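Local coordinates for metallo-beta-lactamase domain-containing protein 1 (Thermotoga maritima, PDB 1ZTC) that probably hydrolyses RNA as a metal-dependent endoribonuclease of the metallo-beta-lactamase superfamily, with two nickel ions bound in the crystal, at residues 150-155 with 172-177; 180-185 with 207-212. All blocks are in the same frame, centred on the assembly; numbering follows the deposited sequence.

Going along the chain from the N terminus, the loop 150-155 follows strand 144-148, and the chain then runs through strands 157-163 and 169-171 before 172-177 returns to it, so interaction 1 closes a loop made mostly of strand. Interaction 2 opens only after that, on helix 179-187, and closes at 207-212 once helix 192-201 has been passed. The two are therefore in series, neither nested nor crossed, with centres about 11 Å apart. They are stitched together directly: backbone hydrogen bonds join Thr172 to Val208 and Pro177 to His211, and Asp174 and His211 share one nickel ion. Together they tie the metal-bearing loops to the five-stranded sheet and its helices.

Interaction 1 of 2, residues 150-155 with 172-177; sequences PWHARE and TGDITP. With NI (nickel (II) ion), chain F; NI (nickel (II) ion), chain E; PO4 (phosphate ion), chain G.
His152 and Asp174 meet at a nickel ion, and this is where the contact is tight. The imidazole NE2 of His152 binds the metal at 2.3 Å, while OD2 of Asp174 reaches the same ion and also the second nickel, 2.2 Å away, bridging the pair. CB of Asp174 sits squarely over one face of the His152 ring, 3.4 Å from its centroid, a CH-pi contact, and the carboxylate plane is turned 70° from the ring. With CG of His152 anti to the backbone N (chi1 176°), the ring swings across toward Asp174. This is the dinuclear site of the metallo-beta-lactamase fold, built from loops and a short helix at strand ends: His81 and His83 complete the protein ligands of the first ion, and His86 and His211, with Asp85 also part of the site, serve the second. Water 2 lies between the two metals as another shared ligand. Away from the metals the packing is looser. Ile175 lies alongside Trp151, its CG2 methyl 3.6 Å from Trp151 O and 4.1 Å from CE3 of the indole; Val194 of helix 192-201 packs against both. Farther out, exposed Arg154 holds a phosphate, probably from the crystallisation liquor: its backbone N donates a nearly straight bond to O3 (2.8 Å), NE binds the same oxygen, and NH2 reaches O1 at 2.9 Å.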
ATOM      1  N   PRO A 150      21.386  19.752   4.207  1.00 42.21           N
ATOM      2  CA  PRO A 150      21.885  18.536   3.526  1.00 44.23           C
ATOM      3  C   PRO A 150      22.047  17.297   4.434  1.00 45.05           C
ATOM      4  O   PRO A 150      23.072  16.672   4.444  1.00 47.39           O
ATOM      5  CB  PRO A 150      23.234  18.997   2.949  1.00 44.02           C
ATOM      6  CG  PRO A 150      23.701  20.042   3.938  1.00 44.64           C
ATOM      7  CD  PRO A 150      22.467  20.726   4.464  1.00 42.65           C
ATOM      8  N   TRP A 151      21.032  16.967   5.211  1.00 45.61           N
ATOM      9  CA  TRP A 151      21.106  15.839   6.158  1.00 46.18           C
ATOM     10  C   TRP A 151      20.095  14.811   5.695  1.00 47.30           C
ATOM     11  O   TRP A 151      19.162  14.403   6.421  1.00 49.42           O
ATOM     12  CB  TRP A 151      20.844  16.332   7.579  1.00 46.63           C
ATOM     13  CG  TRP A 151      21.659  17.579   7.830  1.00 45.77           C
ATOM     14  CD1 TRP A 151      23.019  17.691   7.746  1.00 47.11           C
ATOM     15  CD2 TRP A 151      21.164  18.888   8.125  1.00 40.37           C
ATOM     16  NE1 TRP A 151      23.392  18.978   7.995  1.00 41.89           N
ATOM     17  CE2 TRP A 151      22.277  19.736   8.229  1.00 43.90           C
ATOM     18  CE3 TRP A 151      19.885  19.416   8.327  1.00 44.97           C
ATOM     19  CZ2 TRP A 151      22.160  21.088   8.527  1.00 44.28           C
ATOM     20  CZ3 TRP A 151      19.759  20.764   8.624  1.00 45.53           C
ATOM     21  CH2 TRP A 151      20.890  21.589   8.707  1.00 46.29           C
ATOM     22  N   HIS A 152      20.283  14.417   4.450  1.00 46.02           N
ATOM     23  CA  HIS A 152      19.434  13.441   3.780  1.00 46.37           C
ATOM     24  C   HIS A 152      19.930  13.268   2.334  1.00 46.76           C
ATOM     25  O   HIS A 152      20.102  12.153   1.831  1.00 44.82           O
ATOM     26  CB  HIS A 152      17.953  13.881   3.786  1.00 46.93           C
ATOM     27  CG  HIS A 152      17.073  12.945   3.033  1.00 47.49           C
ATOM     28  ND1 HIS A 152      16.756  11.693   3.508  1.00 51.90           N
ATOM     29  CD2 HIS A 152      16.506  13.042   1.804  1.00 48.55           C
ATOM     30  CE1 HIS A 152      16.000  11.069   2.621  1.00 48.54           C
ATOM     31  NE2 HIS A 152      15.845  11.864   1.577  1.00 52.30           N
ATOM     32  N   ALA A 153      20.172  14.404   1.678  1.00 45.91           N
ATOM     33  CA  ALA A 153      20.768  14.425   0.329  1.00 44.96           C
ATOM     34  C   ALA A 153      21.517  15.739   0.197  1.00 43.66           C
ATOM     35  O   ALA A 153      21.148  16.728   0.858  1.00 43.99           O
ATOM     36  CB  ALA A 153      19.677  14.299  -0.722  1.00 45.56           C
ATOM     37  N   ARG A 154      22.579  15.760  -0.602  1.00 42.83           N
ATOM     38  CA  ARG A 154      23.444  16.940  -0.681  1.00 46.52           C
ATOM     39  C   ARG A 154      22.689  18.192  -1.134  1.00 44.58           C
ATOM     40  O   ARG A 154      23.052  19.311  -0.775  1.00 44.42           O
ATOM     41  CB  ARG A 154      24.615  16.697  -1.635  1.00 45.35           C
ATOM     42  CG  ARG A 154      24.198  16.605  -3.133  1.00 53.72           C
ATOM     43  CD  ARG A 154      25.306  16.091  -4.043  1.00 55.53           C
ATOM     44  NE  ARG A 154      25.502  14.650  -3.889  1.00 56.18           N
ATOM     45  CZ  ARG A 154      26.412  13.937  -4.540  1.00 59.45           C
ATOM     46  NH1 ARG A 154      27.246  14.522  -5.392  1.00 60.84           N
ATOM     47  NH2 ARG A 154      26.492  12.626  -4.323  1.00 55.30           N
ATOM     48  N   GLU A 155      21.644  18.010  -1.937  1.00 43.64           N
ATOM     49  CA  GLU A 155      20.891  19.153  -2.493  1.00 44.14           C
ATOM     50  C   GLU A 155      19.670  19.555  -1.663  1.00 43.23           C
ATOM     51  O   GLU A 155      18.854  20.386  -2.082  1.00 44.96           O
ATOM     52  CB  GLU A 155      20.467  18.850  -3.930  1.00 44.29           C
ATOM     53  CG  GLU A 155      19.226  17.962  -4.128  1.00 44.16           C
ATOM     54  CD  GLU A 155      19.496  16.466  -3.972  1.00 47.67           C
ATOM     55  OE1 GLU A 155      20.645  16.068  -3.627  1.00 40.84           O
ATOM     56  OE2 GLU A 155      18.551  15.692  -4.239  1.00 46.10           O
ATOM     57  N   THR A 172       9.709  20.842   6.084  1.00 45.25           N
ATOM     58  CA  THR A 172      10.976  20.269   6.560  1.00 44.73           C
ATOM     59  C   THR A 172      11.732  19.548   5.486  1.00 44.85           C
ATOM     60  O   THR A 172      12.980  19.622   5.435  1.00 43.20           O
ATOM     61  CB  THR A 172      10.754  19.286   7.730  1.00 44.92           C
ATOM     62  OG1 THR A 172      10.001  18.144   7.301  1.00 43.87           O
ATOM     63  CG2 THR A 172      10.033  19.973   8.865  1.00 44.79           C
ATOM     64  N   GLY A 173      10.970  18.870   4.615  1.00 45.30           N
ATOM     65  CA  GLY A 173      11.539  17.885   3.731  1.00 44.75           C
ATOM     66  C   GLY A 173      11.971  16.673   4.542  1.00 45.40           C
ATOM     67  O   GLY A 173      11.568  16.482   5.715  1.00 44.70           O
ATOM     68  N   ASP A 174      12.786  15.848   3.902  1.00 45.64           N
ATOM     69  CA  ASP A 174      13.104  14.525   4.405  1.00 45.21           C
ATOM     70  C   ASP A 174      14.146  14.465   5.497  1.00 45.83           C
ATOM     71  O   ASP A 174      14.531  13.377   5.905  1.00 44.63           O
ATOM     72  CB  ASP A 174      13.527  13.648   3.246  1.00 45.33           C
ATOM     73  CG  ASP A 174      12.351  12.926   2.610  1.00 49.70           C
ATOM     74  OD1 ASP A 174      11.261  12.857   3.176  1.00 60.28           O
ATOM     75  OD2 ASP A 174      12.539  12.361   1.556  1.00 51.45           O
ATOM     76  N   ILE A 175      14.607  15.616   5.981  1.00 42.57           N
ATOM     77  CA  ILE A 175      15.417  15.605   7.185  1.00 44.24           C
ATOM     78  C   ILE A 175      14.577  15.130   8.396  1.00 43.85           C
ATOM     79  O   ILE A 175      15.137  14.643   9.362  1.00 42.82           O
ATOM     80  CB  ILE A 175      16.056  16.982   7.473  1.00 45.10           C
ATOM     81  CG1 ILE A 175      14.973  18.038   7.670  1.00 46.71           C
ATOM     82  CG2 ILE A 175      17.019  17.353   6.340  1.00 47.73           C
ATOM     83  CD1 ILE A 175      15.504  19.390   8.087  1.00 48.06           C
ATOM     84  N   THR A 176      13.256  15.338   8.352  1.00 44.22           N
ATOM     85  CA  THR A 176      12.321  14.799   9.337  1.00 44.67           C
ATOM     86  C   THR A 176      11.103  14.278   8.549  1.00 43.37           C
ATOM     87  O   THR A 176      10.161  15.010   8.281  1.00 42.97           O
ATOM     88  CB  THR A 176      11.806  15.861  10.328  1.00 45.95           C
ATOM     89  OG1 THR A 176      11.323  16.992   9.593  1.00 47.71           O
ATOM     90  CG2 THR A 176      12.869  16.284  11.313  1.00 48.21           C
ATOM     91  N   PRO A 177      11.152  13.025   8.131  1.00 44.44           N
ATOM     92  CA  PRO A 177      10.119  12.537   7.199  1.00 45.48           C
ATOM     93  C   PRO A 177       8.711  12.455   7.778  1.00 45.90           C
ATOM     94  O   PRO A 177       7.724  12.600   7.036  1.00 44.53           O
ATOM     95  CB  PRO A 177      10.651  11.167   6.760  1.00 43.92           C
ATOM     96  CG  PRO A 177      11.676  10.814   7.696  1.00 50.81           C
ATOM     97  CD  PRO A 177      12.228  12.052   8.340  1.00 46.45           C
TER
HETATM   98 NI    NI F 302      14.178  11.687   0.020  1.00 59.92          NI
HETATM   99 NI    NI E 301      10.698  11.502   0.743  1.00 65.06          NI
HETATM  100  P   PO4 G 303      23.951  12.190  -1.390  1.00 46.33           P
HETATM  101  O1  PO4 G 303      25.419  12.126  -1.685  1.00 62.81           O
HETATM  102  O2  PO4 G 303      23.229  11.125  -2.146  1.00 59.22           O
HETATM  103  O3  PO4 G 303      23.374  13.473  -1.926  1.00 40.86           O
HETATM  104  O4  PO4 G 303      23.765  12.089   0.102  1.00 54.91           O
HETATM  105  O   HOH W   1      11.414   9.022   0.929  1.00 49.97           O
HETATM  106  O   HOH W   2      12.409  10.822  -0.936  1.00 40.47           O
HETATM  107  O   HOH W   3      13.839   9.428   0.845  1.00 43.01           O

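Interaction 2 of 2, residues 180-185 with 207-212; sequences LSYYDI and LVFPHD. With NI (nickel (II) ion), chain E.
Tyr182 leaves helix 179-187 facing Leu207 and Phe209, and its whole length can be traced against them. At the root, CB lies 3.7 Å from CZ of Phe209, with CE1 of that ring almost as near; CG, one bond on, is 4.1 Å from the same CZ. The two aromatic side chains cross at about a right angle. Beyond CG the partner changes. A chi1 of 169° sends the Tyr182 ring away from its own backbone N and out to Leu207, whose CD1 methyl lies against one ring face, 3.7 Å from the centroid and 17° off the normal, a CH-pi contact. That methyl is shifted toward the rim: CD1 and CE2 of Tyr182 meet it, CE1 and CZ come closest at 3.6 Å, and OH of Tyr182, at the tip, is 3.9 Å from Leu207 CD1. At the start of the helix water 4 bridges the segments, accepting from Leu180 N and donating to Asp212 OD2 (3.0 Å). Further along 207-212, His211 binds a nickel ion through NE2. Tyr182, Leu207 and Phe209, all buried, join helix 179-187 to strand 206-208, which runs parallel to 169-171, and the turn after it, with Leu198 of helix 192-201 also against Tyr182 and Leu170 of strand 169-171 against Leu207.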
ATOM      1  N   LEU A 180       7.284  10.846  14.028  1.00 46.26           N
ATOM      2  CA  LEU A 180       8.204  10.067  14.876  1.00 48.58           C
ATOM      3  C   LEU A 180       9.639  10.571  14.762  1.00 46.23           C
ATOM      4  O   LEU A 180      10.365  10.624  15.760  1.00 44.54           O
ATOM      5  CB  LEU A 180       8.169   8.558  14.564  1.00 49.89           C
ATOM      6  CG  LEU A 180       6.881   7.776  14.869  1.00 67.10           C
ATOM      7  CD1 LEU A 180       7.172   6.251  14.898  1.00 74.86           C
ATOM      8  CD2 LEU A 180       6.170   8.218  16.197  1.00 70.01           C
ATOM      9  N   SER A 181      10.071  10.950  13.568  1.00 46.41           N
ATOM     10  CA  SER A 181      11.458  11.421  13.437  1.00 47.66           C
ATOM     11  C   SER A 181      11.627  12.729  14.165  1.00 46.65           C
ATOM     12  O   SER A 181      12.667  13.004  14.763  1.00 46.39           O
ATOM     13  CB  SER A 181      11.880  11.560  11.976  1.00 51.41           C
ATOM     14  OG  SER A 181      11.012  12.421  11.300  1.00 59.64           O
ATOM     15  N   TYR A 182      10.589  13.556  14.139  1.00 47.23           N
ATOM     16  CA  TYR A 182      10.614  14.793  14.886  1.00 46.77           C
ATOM     17  C   TYR A 182      10.647  14.534  16.390  1.00 46.08           C
ATOM     18  O   TYR A 182      11.378  15.175  17.125  1.00 46.59           O
ATOM     19  CB  TYR A 182       9.412  15.667  14.500  1.00 47.68           C
ATOM     20  CG  TYR A 182       9.195  16.866  15.407  1.00 46.90           C
ATOM     21  CD1 TYR A 182      10.081  17.932  15.400  1.00 51.87           C
ATOM     22  CD2 TYR A 182       8.100  16.926  16.266  1.00 47.76           C
ATOM     23  CE1 TYR A 182       9.903  19.013  16.215  1.00 49.57           C
ATOM     24  CE2 TYR A 182       7.893  18.026  17.080  1.00 50.00           C
ATOM     25  CZ  TYR A 182       8.805  19.068  17.053  1.00 50.74           C
ATOM     26  OH  TYR A 182       8.613  20.155  17.861  1.00 52.43           O
ATOM     27  N   TYR A 183       9.816  13.615  16.861  1.00 46.36           N
ATOM     28  CA  TYR A 183       9.841  13.264  18.280  1.00 47.86           C
ATOM     29  C   TYR A 183      11.210  12.716  18.701  1.00 46.66           C
ATOM     30  O   TYR A 183      11.643  12.942  19.812  1.00 44.59           O
ATOM     31  CB  TYR A 183       8.763  12.228  18.649  1.00 49.79           C
ATOM     32  CG  TYR A 183       7.324  12.630  18.369  1.00 52.51           C
ATOM     33  CD1 TYR A 183       6.882  13.943  18.537  1.00 54.73           C
ATOM     34  CD2 TYR A 183       6.389  11.671  17.965  1.00 61.59           C
ATOM     35  CE1 TYR A 183       5.550  14.285  18.291  1.00 56.03           C
ATOM     36  CE2 TYR A 183       5.062  12.009  17.713  1.00 58.37           C
ATOM     37  CZ  TYR A 183       4.657  13.310  17.879  1.00 56.59           C
ATOM     38  OH  TYR A 183       3.351  13.622  17.621  1.00 66.75           O
ATOM     39  N   ASP A 184      11.874  11.971  17.836  1.00 44.63           N
ATOM     40  CA  ASP A 184      13.221  11.475  18.182  1.00 46.67           C
ATOM     41  C   ASP A 184      14.187  12.614  18.470  1.00 46.38           C
ATOM     42  O   ASP A 184      14.939  12.559  19.430  1.00 43.79           O
ATOM     43  CB  ASP A 184      13.767  10.565  17.082  1.00 45.12           C
ATOM     44  CG  ASP A 184      12.945   9.282  16.941  1.00 46.68           C
ATOM     45  OD1 ASP A 184      12.229   8.871  17.914  1.00 50.81           O
ATOM     46  OD2 ASP A 184      13.027   8.695  15.862  1.00 56.11           O
ATOM     47  N   ILE A 185      14.137  13.651  17.649  1.00 49.93           N
ATOM     48  CA  ILE A 185      14.913  14.870  17.883  1.00 52.34           C
ATOM     49  C   ILE A 185      14.588  15.524  19.227  1.00 55.09           C
ATOM     50  O   ILE A 185      15.460  15.795  20.042  1.00 56.55           O
ATOM     51  CB  ILE A 185      14.687  15.855  16.732  1.00 53.95           C
ATOM     52  CG1 ILE A 185      15.344  15.366  15.440  0.50 53.19           C
ATOM     53  CG2 ILE A 185      15.173  17.247  17.124  1.00 62.76           C
ATOM     54  CD1 ILE A 185      16.791  15.672  15.334  0.50 59.31           C
ATOM     55  N   LEU A 207       4.740  22.483  11.537  1.00 44.26           N
ATOM     56  CA  LEU A 207       5.722  21.635  10.845  1.00 44.63           C
ATOM     57  C   LEU A 207       5.017  20.814   9.790  1.00 44.52           C
ATOM     58  O   LEU A 207       4.080  20.067  10.104  1.00 44.70           O
ATOM     59  CB  LEU A 207       6.387  20.680  11.824  1.00 43.30           C
ATOM     60  CG  LEU A 207       7.305  21.336  12.855  1.00 46.33           C
ATOM     61  CD1 LEU A 207       7.348  20.511  14.140  1.00 52.71           C
ATOM     62  CD2 LEU A 207       8.702  21.582  12.278  1.00 47.87           C
ATOM     63  N   VAL A 208       5.434  20.968   8.545  1.00 44.43           N
ATOM     64  CA  VAL A 208       4.881  20.194   7.439  1.00 45.45           C
ATOM     65  C   VAL A 208       5.915  19.167   7.001  1.00 44.56           C
ATOM     66  O   VAL A 208       6.901  19.495   6.348  1.00 45.44           O
ATOM     67  CB  VAL A 208       4.450  21.108   6.269  1.00 45.15           C
ATOM     68  CG1 VAL A 208       3.989  20.284   5.043  1.00 46.55           C
ATOM     69  CG2 VAL A 208       3.317  22.055   6.724  1.00 44.50           C
ATOM     70  N   PHE A 209       5.656  17.917   7.365  1.00 44.45           N
ATOM     71  CA  PHE A 209       6.523  16.789   7.038  1.00 43.49           C
ATOM     72  C   PHE A 209       6.173  16.248   5.640  1.00 42.81           C
ATOM     73  O   PHE A 209       5.071  16.455   5.138  1.00 42.67           O
ATOM     74  CB  PHE A 209       6.359  15.663   8.054  1.00 44.28           C
ATOM     75  CG  PHE A 209       6.514  16.095   9.481  1.00 44.05           C
ATOM     76  CD1 PHE A 209       7.748  16.502   9.971  1.00 47.86           C
ATOM     77  CD2 PHE A 209       5.439  16.067  10.341  1.00 44.31           C
ATOM     78  CE1 PHE A 209       7.882  16.905  11.291  1.00 45.98           C
ATOM     79  CE2 PHE A 209       5.578  16.446  11.654  1.00 42.85           C
ATOM     80  CZ  PHE A 209       6.791  16.870  12.123  1.00 44.98           C
ATOM     81  N   PRO A 210       7.141  15.618   4.979  1.00 44.40           N
ATOM     82  CA  PRO A 210       6.884  15.098   3.624  1.00 44.37           C
ATOM     83  C   PRO A 210       6.136  13.774   3.562  1.00 44.26           C
ATOM     84  O   PRO A 210       5.657  13.411   2.485  1.00 44.45           O
ATOM     85  CB  PRO A 210       8.300  14.939   3.064  1.00 44.44           C
ATOM     86  CG  PRO A 210       9.136  14.633   4.314  1.00 43.27           C
ATOM     87  CD  PRO A 210       8.568  15.494   5.356  1.00 43.58           C
ATOM     88  N   HIS A 211       6.086  13.033   4.668  1.00 42.86           N
ATOM     89  CA  HIS A 211       5.457  11.693   4.697  1.00 43.33           C
ATOM     90  C   HIS A 211       4.628  11.477   5.930  1.00 43.41           C
ATOM     91  O   HIS A 211       4.574  10.361   6.457  1.00 43.38           O
ATOM     92  CB  HIS A 211       6.537  10.594   4.571  1.00 44.86           C
ATOM     93  CG  HIS A 211       7.320  10.737   3.323  1.00 44.37           C
ATOM     94  ND1 HIS A 211       6.771  10.466   2.084  1.00 48.70           N
ATOM     95  CD2 HIS A 211       8.563  11.234   3.094  1.00 47.46           C
ATOM     96  CE1 HIS A 211       7.657  10.770   1.143  1.00 43.49           C
ATOM     97  NE2 HIS A 211       8.733  11.264   1.730  1.00 43.67           N
ATOM     98  N   ASP A 212       3.966  12.544   6.376  1.00 41.30           N
ATOM     99  CA  ASP A 212       3.044  12.447   7.488  1.00 43.23           C
ATOM    100  C   ASP A 212       2.148  13.673   7.476  1.00 44.01           C
ATOM    101  O   ASP A 212       2.389  14.595   6.716  1.00 43.55           O
ATOM    102  CB  ASP A 212       3.818  12.347   8.805  1.00 43.71           C
ATOM    103  CG  ASP A 212       3.030  11.667   9.903  1.00 46.93           C
ATOM    104  OD1 ASP A 212       1.786  11.450   9.757  1.00 43.11           O
ATOM    105  OD2 ASP A 212       3.674  11.316  10.902  1.00 52.75           O
TER
HETATM  106 NI    NI E 301      10.698  11.502   0.743  1.00 65.06          NI
HETATM  107  O   HOH W   4       5.149   9.105  12.395  1.00 51.17           O
HETATM  108  O   HOH W   1      11.414   9.022   0.929  1.00 49.97           O
HETATM  109  O   HOH W   2      12.409  10.822  -0.936  1.00 40.47           O